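Long-range contact in adenosine deaminase 1 (Arthrobacter aurescens, PDB 3RYS), which probably converts adenine to hypoxanthine by zinc-dependent hydrolytic deamination, serving purine salvage: residues A[104-118]-A[150-164]. Numbering follows the deposited sequence.
Sequences PQAHTSRGVALETCV and SALEVLDQLLAMHAP
The carboxamide of Gln105 ends with NE2 near the N-terminal part of helix 148-160, 3.8 Å from Ser150 OG and close to Ala151 CA; no hydrogen bond forms between them; OE1 accepts from Leu143 N, and Ser150 OG is hydrogen-bonded to Ser147 OG. Farther back, the His107 ring receives Arg110 NH1 in plane at its edge and meets Phe79 edge-to-face, while Arg110 NH1 also gives a weak hydrogen bond to Ala106 O, which lies in the guanidinium plane. Nearer the backbone, Gln105 CG lies 4.0 Å from Val154 CG2; Val154 CG1 touches Pro104 CB and Leu114 CD2. The two branches of Leu114 divide: CD1 lies 3.6 Å from Gln157 CB, and CD2 meets Leu158 CD2 at 3.8 Å, the two side chains crossing nearly at right angles. In this TIM-barrel deaminase, strand 95-102 leads into 104-108 and 114-125, and strand 135-143 into 148-160, so the contact joins adjacent helices of successive beta-alpha units on the outside of the barrel; Pro104 and Leu158 both rest on Ala140 of strand 135-143. Segments 114-118 and 150-160 cross at 71°, their axes 11.5 Å apart. Met161 SD packs against Leu114 CB, and its CE meets Val118 CG2 tip to tip at 3.9 Å. With CG1 anti to the backbone N (chi1 179°), Val118 directs that methyl to Ala163 CB and, at 3.7 Å, to Pro164 CD, while CG2 also reaches Leu158 CD2. Losing both methyls to an alanine at Val118 is likely to open a gap among Leu158, Met161, Ala163 and Pro164 and to leave Met161 CE freer to turn. A Schellman motif at His162 ends the helix and swings Ala163 and Pro164 alongside Val118.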
ATOM      1  N   PRO A 104      10.339   5.616  -6.202  1.00 12.90           N
ATOM      2  CA  PRO A 104      11.130   6.526  -7.034  1.00 14.00           C
ATOM      3  C   PRO A 104      12.303   5.801  -7.696  1.00 14.93           C
ATOM      4  O   PRO A 104      12.534   5.972  -8.893  1.00 13.50           O
ATOM      5  CB  PRO A 104      11.655   7.549  -6.022  1.00 12.08           C
ATOM      6  CG  PRO A 104      10.701   7.506  -4.906  1.00 10.74           C
ATOM      7  CD  PRO A 104      10.196   6.111  -4.823  1.00  9.93           C
ATOM      8  N   GLN A 105      13.027   4.996  -6.920  1.00 10.67           N
ATOM      9  CA  GLN A 105      14.224   4.324  -7.416  1.00 13.11           C
ATOM     10  C   GLN A 105      13.938   3.294  -8.512  1.00 14.35           C
ATOM     11  O   GLN A 105      14.785   3.047  -9.363  1.00 14.81           O
ATOM     12  CB  GLN A 105      14.977   3.656  -6.266  1.00 13.21           C
ATOM     13  CG  GLN A 105      15.628   4.614  -5.288  1.00 11.55           C
ATOM     14  CD  GLN A 105      15.892   3.964  -3.946  1.00 12.32           C
ATOM     15  OE1 GLN A 105      14.958   3.614  -3.226  1.00 13.43           O
ATOM     16  NE2 GLN A 105      17.164   3.799  -3.600  1.00 11.91           N
ATOM     17  N   ALA A 106      12.753   2.689  -8.491  1.00 14.29           N
ATOM     18  CA  ALA A 106      12.413   1.681  -9.486  1.00 11.96           C
ATOM     19  C   ALA A 106      12.239   2.313 -10.861  1.00 14.60           C
ATOM     20  O   ALA A 106      12.145   1.615 -11.869  1.00 16.04           O
ATOM     21  CB  ALA A 106      11.161   0.933  -9.083  1.00 13.39           C
ATOM     22  N   HIS A 107      12.205   3.639 -10.897  1.00 13.45           N
ATOM     23  CA  HIS A 107      12.087   4.355 -12.159  1.00 15.73           C
ATOM     24  C   HIS A 107      13.371   5.107 -12.516  1.00 16.79           C
ATOM     25  O   HIS A 107      13.760   5.160 -13.681  1.00 17.82           O
ATOM     26  CB  HIS A 107      10.878   5.290 -12.132  1.00 13.84           C
ATOM     27  CG  HIS A 107       9.641   4.642 -11.596  1.00 13.30           C
ATOM     28  ND1 HIS A 107       9.074   5.000 -10.391  1.00 14.96           N
ATOM     29  CD2 HIS A 107       8.883   3.633 -12.084  1.00 10.43           C
ATOM     30  CE1 HIS A 107       8.011   4.248 -10.168  1.00 12.69           C
ATOM     31  NE2 HIS A 107       7.875   3.409 -11.179  1.00 13.64           N
ATOM     32  N   THR A 108      14.036   5.669 -11.513  1.00 13.99           N
ATOM     33  CA  THR A 108      15.292   6.368 -11.750  1.00 16.79           C
ATOM     34  C   THR A 108      16.394   5.378 -12.138  1.00 21.46           C
ATOM     35  O   THR A 108      17.361   5.751 -12.809  1.00 19.29           O
ATOM     36  CB  THR A 108      15.734   7.207 -10.523  1.00 17.35           C
ATOM     37  OG1 THR A 108      15.989   6.341  -9.409  1.00 17.00           O
ATOM     38  CG2 THR A 108      14.657   8.219 -10.144  1.00 13.66           C
ATOM     39  N   SER A 109      16.237   4.123 -11.711  1.00 18.28           N
ATOM     40  CA  SER A 109      17.174   3.052 -12.054  1.00 17.98           C
ATOM     41  C   SER A 109      17.000   2.613 -13.495  1.00 22.36           C
ATOM     42  O   SER A 109      17.768   1.791 -13.994  1.00 23.47           O
ATOM     43  CB  SER A 109      16.973   1.831 -11.155  1.00 16.43           C
ATOM     44  OG  SER A 109      17.395   2.095  -9.831  1.00 23.83           O
ATOM     45  N   ARG A 110      15.975   3.141 -14.155  1.00 18.13           N
ATOM     46  CA  ARG A 110      15.700   2.776 -15.535  1.00 18.59           C
ATOM     47  C   ARG A 110      15.990   3.956 -16.439  1.00 19.88           C
ATOM     48  O   ARG A 110      15.751   3.899 -17.643  1.00 22.65           O
ATOM     49  CB  ARG A 110      14.247   2.335 -15.698  1.00 18.86           C
ATOM     50  CG  ARG A 110      13.948   0.980 -15.101  1.00 16.90           C
ATOM     51  CD  ARG A 110      12.473   0.846 -14.777  1.00 15.49           C
ATOM     52  NE  ARG A 110      11.653   1.345 -15.868  1.00 20.54           N
ATOM     53  CZ  ARG A 110      10.818   2.373 -15.773  1.00 19.15           C
ATOM     54  NH1 ARG A 110      10.668   3.012 -14.624  1.00 17.36           N
ATOM     55  NH2 ARG A 110      10.116   2.745 -16.831  1.00 18.33           N
ATOM     56  N   GLY A 111      16.505   5.030 -15.847  1.00 18.12           N
ATOM     57  CA  GLY A 111      16.842   6.222 -16.596  1.00 16.11           C
ATOM     58  C   GLY A 111      15.716   7.237 -16.670  1.00 16.00           C
ATOM     59  O   GLY A 111      15.853   8.268 -17.328  1.00 15.90           O
ATOM     60  N   VAL A 112      14.599   6.952 -16.006  1.00 15.59           N
ATOM     61  CA  VAL A 112      13.480   7.894 -15.954  1.00 17.02           C
ATOM     62  C   VAL A 112      13.702   8.890 -14.818  1.00 17.12           C
ATOM     63  O   VAL A 112      13.925   8.491 -13.674  1.00 17.84           O
ATOM     64  CB  VAL A 112      12.119   7.178 -15.750  1.00 16.19           C
ATOM     65  CG1 VAL A 112      10.992   8.194 -15.715  1.00 15.63           C
ATOM     66  CG2 VAL A 112      11.872   6.143 -16.848  1.00 15.26           C
ATOM     67  N   ALA A 113      13.640  10.181 -15.131  1.00 15.94           N
ATOM     68  CA  ALA A 113      13.940  11.222 -14.150  1.00 16.77           C
ATOM     69  C   ALA A 113      12.935  11.274 -12.995  1.00 15.89           C
ATOM     70  O   ALA A 113      11.781  10.890 -13.152  1.00 18.00           O
ATOM     71  CB  ALA A 113      14.029  12.577 -14.834  1.00 13.51           C
ATOM     72  N   LEU A 114      13.385  11.744 -11.836  1.00 16.28           N
ATOM     73  CA  LEU A 114      12.504  11.960 -10.694  1.00 15.53           C
ATOM     74  C   LEU A 114      11.397  12.914 -11.087  1.00 15.28           C
ATOM     75  O   LEU A 114      10.238  12.726 -10.726  1.00 14.89           O
ATOM     76  CB  LEU A 114      13.277  12.563  -9.524  1.00 15.99           C
ATOM     77  CG  LEU A 114      13.959  11.605  -8.558  1.00 16.82           C
ATOM     78  CD1 LEU A 114      14.903  12.361  -7.629  1.00 18.22           C
ATOM     79  CD2 LEU A 114      12.909  10.847  -7.772  1.00 13.32           C
ATOM     80  N   GLU A 115      11.777  13.948 -11.826  1.00 17.54           N
ATOM     81  CA  GLU A 115      10.832  14.931 -12.328  1.00 18.89           C
ATOM     82  C   GLU A 115       9.671  14.225 -13.025  1.00 19.08           C
ATOM     83  O   GLU A 115       8.512  14.558 -12.801  1.00 20.67           O
ATOM     84  CB  GLU A 115      11.538  15.875 -13.302  1.00 17.29           C
ATOM     85  CG  GLU A 115      10.660  16.973 -13.886  1.00 30.00           C
ATOM     86  CD  GLU A 115      10.645  18.235 -13.038  1.00 39.40           C
ATOM     87  OE1 GLU A 115      11.491  18.347 -12.121  1.00 36.44           O
ATOM     88  OE2 GLU A 115       9.788  19.112 -13.293  1.00 34.89           O
ATOM     89  N   THR A 116       9.991  13.235 -13.856  1.00 17.07           N
ATOM     90  CA  THR A 116       8.986  12.529 -14.648  1.00 18.16           C
ATOM     91  C   THR A 116       8.017  11.694 -13.813  1.00 17.50           C
ATOM     92  O   THR A 116       6.801  11.819 -13.966  1.00 19.01           O
ATOM     93  CB  THR A 116       9.633  11.613 -15.709  1.00 16.07           C
ATOM     94  OG1 THR A 116      10.458  12.395 -16.577  1.00 18.33           O
ATOM     95  CG2 THR A 116       8.565  10.912 -16.534  1.00 10.51           C
ATOM     96  N   CYS A 117       8.543  10.836 -12.944  1.00 13.98           N
ATOM     97  CA  CYS A 117       7.674   9.967 -12.156  1.00 15.72           C
ATOM     98  C   CYS A 117       6.888  10.732 -11.090  1.00 18.10           C
ATOM     99  O   CYS A 117       5.697  10.489 -10.905  1.00 19.88           O
ATOM    100  CB  CYS A 117       8.431   8.763 -11.567  1.00 16.63           C
ATOM    101  SG  CYS A 117       9.883   9.112 -10.531  1.00 18.31           S
ATOM    102  N   VAL A 118       7.540  11.670 -10.408  1.00 17.35           N
ATOM    103  CA  VAL A 118       6.853  12.485  -9.403  1.00 20.50           C
ATOM    104  C   VAL A 118       5.753  13.359 -10.014  1.00 20.46           C
ATOM    105  O   VAL A 118       4.616  13.356  -9.543  1.00 19.27           O
ATOM    106  CB  VAL A 118       7.824  13.386  -8.621  1.00 19.61           C
ATOM    107  CG1 VAL A 118       7.059  14.224  -7.605  1.00 16.56           C
ATOM    108  CG2 VAL A 118       8.888  12.545  -7.934  1.00 18.78           C
ATOM    109  N   SER A 150      22.211   5.657  -1.468  1.00 15.93           N
ATOM    110  CA  SER A 150      21.477   6.038  -2.665  1.00 16.76           C
ATOM    111  C   SER A 150      20.062   6.487  -2.317  1.00 18.30           C
ATOM    112  O   SER A 150      19.505   7.362  -2.978  1.00 18.08           O
ATOM    113  CB  SER A 150      21.439   4.895  -3.673  1.00 17.04           C
ATOM    114  OG  SER A 150      20.898   3.728  -3.086  1.00 28.99           O
ATOM    115  N   ALA A 151      19.486   5.892  -1.277  1.00 18.05           N
ATOM    116  CA  ALA A 151      18.172   6.307  -0.798  1.00 17.69           C
ATOM    117  C   ALA A 151      18.248   7.724  -0.241  1.00 19.82           C
ATOM    118  O   ALA A 151      17.339   8.535  -0.440  1.00 18.03           O
ATOM    119  CB  ALA A 151      17.658   5.346   0.259  1.00 14.49           C
ATOM    120  N   LEU A 152      19.346   8.018   0.450  1.00 19.34           N
ATOM    121  CA  LEU A 152      19.557   9.347   1.020  1.00 20.63           C
ATOM    122  C   LEU A 152      19.751  10.392  -0.069  1.00 19.37           C
ATOM    123  O   LEU A 152      19.282  11.525   0.056  1.00 19.68           O
ATOM    124  CB  LEU A 152      20.744   9.350   1.988  1.00 17.77           C
ATOM    125  CG  LEU A 152      20.436   8.832   3.396  1.00 21.55           C
ATOM    126  CD1 LEU A 152      21.705   8.401   4.129  1.00 19.45           C
ATOM    127  CD2 LEU A 152      19.668   9.877   4.191  1.00 21.19           C
ATOM    128  N   GLU A 153      20.434  10.010  -1.143  1.00 17.22           N
ATOM    129  CA  GLU A 153      20.653  10.938  -2.243  1.00 18.34           C
ATOM    130  C   GLU A 153      19.363  11.238  -2.992  1.00 18.56           C
ATOM    131  O   GLU A 153      19.117  12.381  -3.367  1.00 23.59           O
ATOM    132  CB  GLU A 153      21.727  10.423  -3.198  1.00 21.17           C
ATOM    133  CG  GLU A 153      23.140  10.737  -2.738  1.00 20.39           C
ATOM    134  CD  GLU A 153      24.192  10.326  -3.749  1.00 22.91           C
ATOM    135  OE1 GLU A 153      23.823   9.899  -4.865  1.00 23.82           O
ATOM    136  OE2 GLU A 153      25.393  10.430  -3.424  1.00 26.08           O
ATOM    137  N   VAL A 154      18.539  10.214  -3.201  1.00 17.76           N
ATOM    138  CA  VAL A 154      17.243  10.400  -3.843  1.00 16.93           C
ATOM    139  C   VAL A 154      16.332  11.274  -2.975  1.00 19.16           C
ATOM    140  O   VAL A 154      15.674  12.196  -3.472  1.00 17.35           O
ATOM    141  CB  VAL A 154      16.548   9.054  -4.136  1.00 17.50           C
ATOM    142  CG1 VAL A 154      15.140   9.285  -4.676  1.00 14.08           C
ATOM    143  CG2 VAL A 154      17.374   8.233  -5.116  1.00 13.00           C
ATOM    144  N   LEU A 155      16.304  10.982  -1.677  1.00 18.94           N
ATOM    145  CA  LEU A 155      15.547  11.795  -0.731  1.00 18.20           C
ATOM    146  C   LEU A 155      15.942  13.267  -0.842  1.00 18.45           C
ATOM    147  O   LEU A 155      15.081  14.141  -0.920  1.00 15.79           O
ATOM    148  CB  LEU A 155      15.764  11.300   0.699  1.00 19.03           C
ATOM    149  CG  LEU A 155      15.080  12.133   1.785  1.00 19.14           C
ATOM    150  CD1 LEU A 155      13.601  12.279   1.481  1.00 17.23           C
ATOM    151  CD2 LEU A 155      15.293  11.518   3.161  1.00 23.32           C
ATOM    152  N   ASP A 156      17.249  13.526  -0.845  1.00 17.63           N
ATOM    153  CA  ASP A 156      17.780  14.877  -1.008  1.00 18.81           C
ATOM    154  C   ASP A 156      17.212  15.577  -2.239  1.00 21.45           C
ATOM    155  O   ASP A 156      16.836  16.749  -2.174  1.00 18.62           O
ATOM    156  CB  ASP A 156      19.304  14.844  -1.116  1.00 19.80           C
ATOM    157  CG  ASP A 156      19.982  14.741   0.228  1.00 27.56           C
ATOM    158  OD1 ASP A 156      19.370  15.135   1.247  1.00 30.82           O
ATOM    159  OD2 ASP A 156      21.137  14.267   0.261  1.00 34.03           O
ATOM    160  N   GLN A 157      17.168  14.865  -3.360  1.00 18.40           N
ATOM    161  CA  GLN A 157      16.660  15.445  -4.595  1.00 20.74           C
ATOM    162  C   GLN A 157      15.161  15.703  -4.537  1.00 24.98           C
ATOM    163  O   GLN A 157      14.688  16.710  -5.058  1.00 27.62           O
ATOM    164  CB  GLN A 157      17.017  14.583  -5.802  1.00 20.78           C
ATOM    165  CG  GLN A 157      18.134  15.171  -6.641  1.00 28.13           C
ATOM    166  CD  GLN A 157      17.652  16.300  -7.536  1.00 31.27           C
ATOM    167  OE1 GLN A 157      16.789  16.103  -8.391  1.00 38.44           O
ATOM    168  NE2 GLN A 157      18.217  17.485  -7.351  1.00 27.29           N
ATOM    169  N   LEU A 158      14.420  14.799  -3.904  1.00 19.18           N
ATOM    170  CA  LEU A 158      12.996  15.020  -3.680  1.00 19.11           C
ATOM    171  C   LEU A 158      12.766  16.292  -2.876  1.00 20.04           C
ATOM    172  O   LEU A 158      11.935  17.124  -3.236  1.00 22.43           O
ATOM    173  CB  LEU A 158      12.366  13.826  -2.967  1.00 17.52           C
ATOM    174  CG  LEU A 158      12.207  12.600  -3.862  1.00 20.37           C
ATOM    175  CD1 LEU A 158      11.678  11.416  -3.073  1.00 19.28           C
ATOM    176  CD2 LEU A 158      11.297  12.926  -5.036  1.00 16.68           C
ATOM    177  N   LEU A 159      13.517  16.444  -1.792  1.00 18.31           N
ATOM    178  CA  LEU A 159      13.432  17.642  -0.970  1.00 20.49           C
ATOM    179  C   LEU A 159      13.759  18.897  -1.776  1.00 22.82           C
ATOM    180  O   LEU A 159      12.962  19.834  -1.836  1.00 22.50           O
ATOM    181  CB  LEU A 159      14.375  17.535   0.227  1.00 19.68           C
ATOM    182  CG  LEU A 159      13.983  16.518   1.300  1.00 21.01           C
ATOM    183  CD1 LEU A 159      14.880  16.669   2.519  1.00 25.22           C
ATOM    184  CD2 LEU A 159      12.514  16.669   1.685  1.00 14.52           C
ATOM    185  N   ALA A 160      14.939  18.903  -2.389  1.00 25.39           N
ATOM    186  CA  ALA A 160      15.410  20.039  -3.180  1.00 25.38           C
ATOM    187  C   ALA A 160      14.393  20.488  -4.231  1.00 27.66           C
ATOM    188  O   ALA A 160      14.195  21.686  -4.445  1.00 29.17           O
ATOM    189  CB  ALA A 160      16.742  19.703  -3.844  1.00 19.31           C
ATOM    190  N   MET A 161      13.755  19.522  -4.885  1.00 22.08           N
ATOM    191  CA  MET A 161      12.801  19.823  -5.947  1.00 26.96           C
ATOM    192  C   MET A 161      11.408  20.088  -5.389  1.00 27.43           C
ATOM    193  O   MET A 161      10.467  20.368  -6.140  1.00 22.18           O
ATOM    194  CB  MET A 161      12.754  18.686  -6.977  1.00 27.01           C
ATOM    195  CG  MET A 161      12.262  17.351  -6.426  1.00 26.56           C
ATOM    196  SD  MET A 161      12.602  15.950  -7.523  1.00 36.75           S
ATOM    197  CE  MET A 161      11.037  15.781  -8.386  1.00 17.20           C
ATOM    198  N   HIS A 162      11.281  19.999  -4.070  1.00 24.01           N
ATOM    199  CA  HIS A 162       9.996  20.210  -3.416  1.00 25.70           C
ATOM    200  C   HIS A 162       8.934  19.238  -3.933  1.00 25.58           C
ATOM    201  O   HIS A 162       7.824  19.647  -4.284  1.00 23.13           O
ATOM    202  CB  HIS A 162       9.521  21.650  -3.622  1.00 27.29           C
ATOM    203  CG  HIS A 162      10.370  22.677  -2.937  1.00 35.15           C
ATOM    204  ND1 HIS A 162      11.230  23.508  -3.622  1.00 32.26           N
ATOM    205  CD2 HIS A 162      10.482  23.011  -1.629  1.00 37.18           C
ATOM    206  CE1 HIS A 162      11.839  24.309  -2.764  1.00 33.14           C
ATOM    207  NE2 HIS A 162      11.403  24.028  -1.551  1.00 43.61           N
ATOM    208  N   ALA A 163       9.273  17.955  -3.989  1.00 20.23           N
ATOM    209  CA  ALA A 163       8.304  16.952  -4.410  1.00 22.14           C
ATOM    210  C   ALA A 163       7.162  16.894  -3.406  1.00 22.68           C
ATOM    211  O   ALA A 163       7.401  16.912  -2.199  1.00 23.69           O
ATOM    212  CB  ALA A 163       8.962  15.592  -4.547  1.00 20.93           C
ATOM    213  N   PRO A 164       5.916  16.827  -3.907  1.00 23.66           N
ATOM    214  CA  PRO A 164       4.692  16.805  -3.094  1.00 19.83           C
ATOM    215  C   PRO A 164       4.527  15.514  -2.297  1.00 20.08           C
ATOM    216  O   PRO A 164       3.479  14.871  -2.391  1.00 16.20           O
ATOM    217  CB  PRO A 164       3.569  16.904  -4.138  1.00 18.02           C
ATOM    218  CG  PRO A 164       4.221  17.332  -5.400  1.00 15.84           C
ATOM    219  CD  PRO A 164       5.615  16.804  -5.347  1.00 22.96           C
TER